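Side-chain contacts in 43.8 kDa insecticidal crystal protein (Bacillus thuringiensis, PDB 4JP0), which forms one component of a binary insecticidal toxin active on western corn rootworm, needing its partner protein for maximal toxicity: residues S31-N34 / D39-D42; Q89-K94 / I121-E126. All coordinates share one frame; numbering follows the deposited sequence. Where two conformers were deposited one is given.

Interaction 1: S31-N34 / D39-D42; sequences SLMN and DIDD
From the surface loop that follows strand 31-33 in the ricin B-type beta-trefoil domain, Ile-40 lays its CD1 methyl against Met-33, the last residue of that strand. The chain leaves the strand at Asn-34 and turns back before strand 43-52, and this return path brings the two segments together. Their backbones stay well separated, with 7.5 Å between the CA atoms of Met-33 and Ile-40, so one side chain has to span the gap. It is the longer branch of Ile-40 that does this: CG1 lies anti to the backbone N (chi1 -161°), which carries CD1 toward the strand. The whole contact is small, burying about 118 Å² over both segments. In its packed part CD1 meets two groups, the CB of Met-33 at 3.8 Å and the main-chain O of Asn-34 at 3.4 Å; the first is apolar packing, the second plain van der Waals contact with a carbonyl. Strand 43-52 lies beside this part, with Tyr-43 against Met-33 and Leu-45 against Ile-40.

The other side of the contact is loose and open to solvent. Asn-34 and Asp-39 are both exposed, and the carboxamide of Asn-34 turns away from the contact to bond through OD1 to the backbone N of Asn-36. The Met-33 chain, bent at both chi2 and chi3, brings its terminal methyl CE to 4.5 Å from Ile-40 CD1, a looser approach than that of Met-33 CB. Contact between the segments is thus nonpolar and van der Waals in kind. Met-33 pairs through its backbone with Tyr-18, and in the short 3-10 turn carrying Ile-40, Asp-42 N donates to Asp-39 O at 3.0 Å.

Interaction 2: Q89-K94 / I121-E126; sequences QKWQIK and IRLTDE
Trp-91 and Leu-123 meet at an oblique angle, the leucine methyl CD2 coming up to the rim of the indole near the ring plane rather than over a face. In the closest pair Trp-91 CZ3 lies 3.9 Å from Leu-123 CD2. Trp-91 CH2 is slightly farther from Leu-123 CD2, at 4.2 Å. The touching parts, CA 91 to 94 and CA 123 to 126, run 30° apart, but the CA atoms of Trp-91 and Leu-123 are 11.7 Å apart, so side chains alone make the bridge. Val-72 touches both residues, consistent with a shared buried core.

At the surface end Lys-94 and Glu-126 come from opposite directions. Glu-126, extended with CG anti to the backbone N (chi1 -173°), receives NZ of Lys-94 on the syn lone pair of OE1 at 3.0 Å, a salt bridge. Glu-126 OE2 is held by a water, a donor at 2.6 Å from that oxygen, which also accepts a weak bond from Lys-94 NZ. Gln-103 OE1 is a further partner of NZ.

Gln-89 and Trp-91 form the Gln-X-Trp motif characteristic of ricin-type beta-trefoils, whose tryptophan packs into the hydrophobic core.

In the fold
Both interactions belong to the ricin B-type beta-trefoil domain and lie on the same side of the chain's centre, with their own centres about 21 Å apart. They come in series: 31-34 with 39-42 is complete before 89-94 begins. Interaction 1 is local, bridging a loop of four residues, whereas interaction 2 joins strands of two different antiparallel hairpins, 91-96 with 99-104 and 109-112 with 121-124, its segments 27 residues apart in sequence at their closest ends. They touch, because Leu-32 CG packs on Ile-121 CB at 4.1 Å, and the backbone of Leu-32 bonds to Gly-119. Strand 31-33 thus links the loop of interaction 1 to the strand whose Leu-123 enters the trefoil core in interaction 2.

Interaction 1: S31-N34 / D39-D42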
ATOM      1  N   SER A  31      31.878   9.184   1.922  1.00 13.35           N
ATOM      2  CA  SER A  31      33.234   9.106   2.481  1.00 14.16           C
ATOM      3  C   SER A  31      33.169   9.157   3.999  1.00 13.09           C
ATOM      4  O   SER A  31      32.098   9.177   4.571  1.00 11.66           O
ATOM      5  CB  SER A  31      34.079  10.297   2.013  1.00 14.62           C
ATOM      6  OG  SER A  31      33.401  11.524   2.403  1.00 16.14           O
ATOM      7  N   LEU A  32      34.323   9.206   4.642  1.00 13.24           N
ATOM      8  CA  LEU A  32      34.380   9.332   6.091  1.00 13.83           C
ATOM      9  C   LEU A  32      35.058  10.637   6.439  1.00 14.96           C
ATOM     10  O   LEU A  32      36.201  10.876   6.028  1.00 15.15           O
ATOM     11  CB  LEU A  32      35.147   8.153   6.726  1.00 15.20           C
ATOM     12  CG  LEU A  32      34.446   6.786   6.610  1.00 15.61           C
ATOM     13  CD1 LEU A  32      35.284   5.617   7.206  1.00 15.38           C
ATOM     14  CD2 LEU A  32      33.060   6.868   7.285  1.00 15.81           C
ATOM     15  N   MET A  33      34.398  11.442   7.277  1.00 14.20           N
ATOM     16  CA  MET A  33      34.910  12.778   7.614  1.00 15.68           C
ATOM     17  C   MET A  33      35.009  12.924   9.108  1.00 16.36           C
ATOM     18  O   MET A  33      34.200  12.334   9.839  1.00 14.34           O
ATOM     19  CB  MET A  33      33.932  13.865   7.124  1.00 16.03           C
ATOM     20  CG  MET A  33      33.874  13.996   5.595  1.00 18.44           C
ATOM     21  SD  MET A  33      35.461  14.633   4.958  1.00 22.86           S
ATOM     22  CE  MET A  33      35.449  16.229   5.770  1.00 25.07           C
ATOM     23  N   ASN A  34      35.951  13.770   9.554  1.00 17.81           N
ATOM     24  CA  ASN A  34      36.062  14.122  10.968  1.00 19.44           C
ATOM     25  C   ASN A  34      35.030  15.212  11.269  1.00 20.94           C
ATOM     26  O   ASN A  34      34.915  16.175  10.509  1.00 20.31           O
ATOM     27  CB  ASN A  34      37.463  14.624  11.307  1.00 20.23           C
ATOM     28  CG  ASN A  34      37.650  14.828  12.794  1.00 21.46           C
ATOM     29  OD1 ASN A  34      36.876  15.518  13.430  1.00 22.25           O
ATOM     30  ND2 ASN A  34      38.671  14.199  13.356  1.00 24.08           N
ATOM     31  N   ASP A  39      35.854  22.034   6.843  1.00 28.23           N
ATOM     32  CA  ASP A  39      34.809  22.123   5.846  1.00 27.08           C
ATOM     33  C   ASP A  39      33.639  21.181   6.157  1.00 25.36           C
ATOM     34  O   ASP A  39      32.905  20.813   5.238  1.00 23.48           O
ATOM     35  CB  ASP A  39      35.325  21.758   4.441  1.00 29.01           C
ATOM     36  CG  ASP A  39      36.411  22.697   3.920  1.00 32.51           C
ATOM     37  OD1 ASP A  39      36.377  23.941   4.157  1.00 37.61           O
ATOM     38  OD2 ASP A  39      37.342  22.257   3.219  1.00 36.42           O
ATOM     39  N   ILE A  40      33.451  20.785   7.412  1.00 23.58           N
ATOM     40  CA  ILE A  40      32.350  19.837   7.716  1.00 23.63           C
ATOM     41  C   ILE A  40      30.987  20.373   7.318  1.00 22.77           C
ATOM     42  O   ILE A  40      30.074  19.598   6.995  1.00 21.59           O
ATOM     43  CB  ILE A  40      32.344  19.381   9.196  1.00 23.67           C
ATOM     44  CG1 ILE A  40      31.525  18.104   9.356  1.00 20.64           C
ATOM     45  CG2 ILE A  40      31.812  20.501  10.114  1.00 23.70           C
ATOM     46  CD1 ILE A  40      32.147  16.869   8.724  1.00 19.80           C
ATOM     47  N   ASP A  41      30.837  21.696   7.342  1.00 22.23           N
ATOM     48  CA  ASP A  41      29.554  22.287   6.975  1.00 23.13           C
ATOM     49  C   ASP A  41      29.190  22.120   5.490  1.00 22.40           C
ATOM     50  O   ASP A  41      28.071  22.389   5.105  1.00 24.40           O
ATOM     51  CB  ASP A  41      29.511  23.756   7.399  0.50 23.22           C
ATOM     52  CG  ASP A  41      29.417  23.921   8.905  0.50 25.13           C
ATOM     53  OD1 ASP A  41      29.722  25.032   9.394  0.50 30.32           O
ATOM     54  OD2 ASP A  41      29.055  23.005   9.681  0.50 26.11           O
ATOM     55  N   ASP A  42      30.116  21.661   4.665  1.00 21.32           N
ATOM     56  CA  ASP A  42      29.823  21.380   3.242  1.00 21.65           C
ATOM     57  C   ASP A  42      29.422  19.919   3.008  1.00 20.81           C
ATOM     58  O   ASP A  42      29.243  19.467   1.860  1.00 20.92           O
ATOM     59  CB  ASP A  42      31.048  21.678   2.388  1.00 23.18           C
ATOM     60  CG  ASP A  42      31.449  23.145   2.430  1.00 25.96           C
ATOM     61  OD1 ASP A  42      30.576  24.027   2.400  1.00 28.78           O
ATOM     62  OD2 ASP A  42      32.629  23.501   2.469  1.00 29.57           O
TER

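Interaction 2: Q89-K94 / I121-E126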
ATOM      1  N   GLN A  89      20.718  -1.428  -3.302  1.00 17.84           N
ATOM      2  CA  GLN A  89      20.443  -0.354  -2.362  1.00 17.84           C
ATOM      3  C   GLN A  89      19.898  -0.909  -1.047  1.00 17.01           C
ATOM      4  O   GLN A  89      19.527  -0.150  -0.169  1.00 16.41           O
ATOM      5  CB  GLN A  89      19.459   0.632  -2.966  1.00 17.42           C
ATOM      6  CG  GLN A  89      20.040   1.350  -4.191  1.00 18.05           C
ATOM      7  CD  GLN A  89      19.018   2.206  -4.890  1.00 17.81           C
ATOM      8  OE1 GLN A  89      17.831   2.103  -4.613  1.00 16.72           O
ATOM      9  NE2 GLN A  89      19.467   3.037  -5.802  1.00 17.28           N
ATOM     10  N   LYS A  90      19.821  -2.234  -0.925  1.00 16.50           N
ATOM     11  CA  LYS A  90      19.267  -2.841   0.314  1.00 17.26           C
ATOM     12  C   LYS A  90      20.342  -3.205   1.346  1.00 16.82           C
ATOM     13  O   LYS A  90      21.401  -3.741   0.999  1.00 17.33           O
ATOM     14  CB  LYS A  90      18.438  -4.095  -0.016  1.00 17.17           C
ATOM     15  CG  LYS A  90      17.261  -3.835  -0.982  1.00 18.77           C
ATOM     16  CD  LYS A  90      16.345  -5.076  -1.055  1.00 23.15           C
ATOM     17  CE  LYS A  90      17.006  -6.152  -1.871  1.00 24.99           C
ATOM     18  NZ  LYS A  90      16.163  -7.436  -2.061  1.00 29.11           N
ATOM     19  N   TRP A  91      20.078  -2.939   2.613  1.00 16.18           N
ATOM     20  CA  TRP A  91      21.069  -3.182   3.662  1.00 16.64           C
ATOM     21  C   TRP A  91      20.498  -3.995   4.808  1.00 17.61           C
ATOM     22  O   TRP A  91      19.281  -3.978   5.048  1.00 16.28           O
ATOM     23  CB  TRP A  91      21.569  -1.825   4.233  1.00 16.38           C
ATOM     24  CG  TRP A  91      22.139  -0.964   3.144  1.00 16.66           C
ATOM     25  CD1 TRP A  91      21.466  -0.111   2.335  1.00 16.46           C
ATOM     26  CD2 TRP A  91      23.498  -0.938   2.725  1.00 16.43           C
ATOM     27  NE1 TRP A  91      22.327   0.459   1.432  1.00 16.23           N
ATOM     28  CE2 TRP A  91      23.591  -0.029   1.659  1.00 17.14           C
ATOM     29  CE3 TRP A  91      24.659  -1.591   3.159  1.00 15.88           C
ATOM     30  CZ2 TRP A  91      24.800   0.258   1.018  1.00 17.50           C
ATOM     31  CZ3 TRP A  91      25.861  -1.306   2.526  1.00 16.49           C
ATOM     32  CH2 TRP A  91      25.917  -0.412   1.458  1.00 17.44           C
ATOM     33  N   GLN A  92      21.395  -4.699   5.510  1.00 17.76           N
ATOM     34  CA  GLN A  92      21.090  -5.351   6.770  1.00 19.22           C
ATOM     35  C   GLN A  92      21.944  -4.653   7.793  1.00 19.26           C
ATOM     36  O   GLN A  92      23.078  -4.296   7.482  1.00 18.42           O
ATOM     37  CB  GLN A  92      21.451  -6.846   6.745  1.00 20.23           C
ATOM     38  CG  GLN A  92      20.485  -7.677   5.950  1.00 25.10           C
ATOM     39  CD  GLN A  92      20.905  -9.127   5.891  1.00 31.44           C
ATOM     40  OE1 GLN A  92      21.069  -9.674   4.806  1.00 38.31           O
ATOM     41  NE2 GLN A  92      21.104  -9.756   7.064  1.00 34.15           N
ATOM     42  N   ILE A  93      21.407  -4.403   8.990  1.00 19.04           N
ATOM     43  CA  ILE A  93      22.209  -3.785  10.057  1.00 20.20           C
ATOM     44  C   ILE A  93      22.164  -4.752  11.215  1.00 21.64           C
ATOM     45  O   ILE A  93      21.110  -5.007  11.776  1.00 22.65           O
ATOM     46  CB  ILE A  93      21.619  -2.420  10.412  1.00 21.08           C
ATOM     47  CG1 ILE A  93      21.652  -1.538   9.170  1.00 19.50           C
ATOM     48  CG2 ILE A  93      22.407  -1.747  11.499  1.00 19.96           C
ATOM     49  CD1 ILE A  93      21.076  -0.146   9.441  1.00 23.85           C
ATOM     50  N   LYS A  94      23.314  -5.331  11.537  1.00 20.93           N
ATOM     51  CA  LYS A  94      23.391  -6.469  12.428  1.00 22.55           C
ATOM     52  C   LYS A  94      24.100  -6.079  13.709  1.00 22.39           C
ATOM     53  O   LYS A  94      25.239  -5.663  13.661  1.00 20.46           O
ATOM     54  CB  LYS A  94      24.226  -7.563  11.735  1.00 22.15           C
ATOM     55  CG  LYS A  94      23.818  -7.876  10.280  1.00 25.93           C
ATOM     56  CD  LYS A  94      24.517  -9.164   9.714  1.00 25.54           C
ATOM     57  CE  LYS A  94      26.054  -8.972   9.563  1.00 26.45           C
ATOM     58  NZ  LYS A  94      26.805 -10.267   9.230  1.00 29.07           N
ATOM     59  N   ILE A 121      35.572   4.666   2.419  1.00 16.33           N
ATOM     60  CA  ILE A 121      34.693   3.595   2.909  1.00 17.42           C
ATOM     61  C   ILE A 121      34.370   2.698   1.702  1.00 18.00           C
ATOM     62  O   ILE A 121      34.140   3.175   0.605  1.00 15.34           O
ATOM     63  CB  ILE A 121      33.454   4.154   3.647  1.00 18.57           C
ATOM     64  CG1 ILE A 121      32.536   3.034   4.198  1.00 20.10           C
ATOM     65  CG2 ILE A 121      32.605   4.998   2.732  1.00 19.62           C
ATOM     66  CD1 ILE A 121      31.412   3.690   5.073  1.00 21.16           C
ATOM     67  N   ARG A 122      34.457   1.393   1.909  1.00 17.49           N
ATOM     68  CA  ARG A 122      34.263   0.419   0.832  1.00 18.05           C
ATOM     69  C   ARG A 122      33.481  -0.776   1.355  1.00 18.07           C
ATOM     70  O   ARG A 122      33.289  -0.903   2.547  1.00 19.23           O
ATOM     71  CB  ARG A 122      35.649  -0.097   0.436  1.00 18.59           C
ATOM     72  CG  ARG A 122      36.578   0.939  -0.273  1.00 18.55           C
ATOM     73  CD  ARG A 122      36.016   1.388  -1.641  1.00 19.64           C
ATOM     74  NE  ARG A 122      36.876   2.312  -2.397  1.00 20.92           N
ATOM     75  CZ  ARG A 122      36.789   3.627  -2.373  1.00 20.82           C
ATOM     76  NH1 ARG A 122      35.885   4.218  -1.600  1.00 18.28           N
ATOM     77  NH2 ARG A 122      37.578   4.357  -3.163  1.00 17.95           N
ATOM     78  N   LEU A 123      33.013  -1.650   0.456  1.00 17.67           N
ATOM     79  CA  LEU A 123      32.390  -2.883   0.864  1.00 16.97           C
ATOM     80  C   LEU A 123      33.467  -3.923   0.670  1.00 17.22           C
ATOM     81  O   LEU A 123      34.170  -3.904  -0.360  1.00 16.91           O
ATOM     82  CB  LEU A 123      31.224  -3.244  -0.056  1.00 17.56           C
ATOM     83  CG  LEU A 123      29.974  -2.378   0.179  1.00 19.28           C
ATOM     84  CD1 LEU A 123      28.965  -2.799  -0.845  1.00 27.05           C
ATOM     85  CD2 LEU A 123      29.436  -2.673   1.574  1.00 21.91           C
ATOM     86  N   THR A 124      33.647  -4.787   1.667  1.00 15.96           N
ATOM     87  CA  THR A 124      34.509  -5.945   1.470  1.00 16.61           C
ATOM     88  C   THR A 124      34.034  -7.130   2.306  1.00 15.46           C
ATOM     89  O   THR A 124      33.022  -7.050   3.008  1.00 15.27           O
ATOM     90  CB  THR A 124      35.974  -5.623   1.689  1.00 17.21           C
ATOM     91  OG1 THR A 124      36.754  -6.707   1.155  1.00 21.30           O
ATOM     92  CG2 THR A 124      36.281  -5.601   3.169  1.00 17.66           C
ATOM     93  N   ASP A 125      34.713  -8.259   2.177  1.00 14.55           N
ATOM     94  CA  ASP A 125      34.252  -9.454   2.856  1.00 15.97           C
ATOM     95  C   ASP A 125      34.392  -9.326   4.365  1.00 16.09           C
ATOM     96  O   ASP A 125      35.372  -8.768   4.856  1.00 15.49           O
ATOM     97  CB  ASP A 125      35.034 -10.626   2.323  1.00 15.07           C
ATOM     98  CG  ASP A 125      35.166 -10.548   0.826  1.00 17.28           C
ATOM     99  OD1 ASP A 125      34.172 -10.848   0.124  1.00 16.07           O
ATOM    100  OD2 ASP A 125      36.208 -10.154   0.262  1.00 17.10           O
ATOM    101  N   GLU A 126      33.408  -9.841   5.101  1.00 16.78           N
ATOM    102  CA  GLU A 126      33.449  -9.738   6.551  1.00 17.17           C
ATOM    103  C   GLU A 126      34.566 -10.603   7.149  1.00 17.89           C
ATOM    104  O   GLU A 126      34.767 -11.784   6.748  1.00 15.93           O
ATOM    105  CB  GLU A 126      32.100 -10.127   7.157  1.00 18.64           C
ATOM    106  CG  GLU A 126      32.093  -9.851   8.660  1.00 19.41           C
ATOM    107  CD  GLU A 126      30.743 -10.018   9.329  1.00 23.39           C
ATOM    108  OE1 GLU A 126      29.731 -10.294   8.652  1.00 23.16           O
ATOM    109  OE2 GLU A 126      30.705  -9.868  10.564  1.00 22.67           O
TER
HETATM  110  O   HOH W   1      28.501 -10.099  11.983  1.00 36.93           O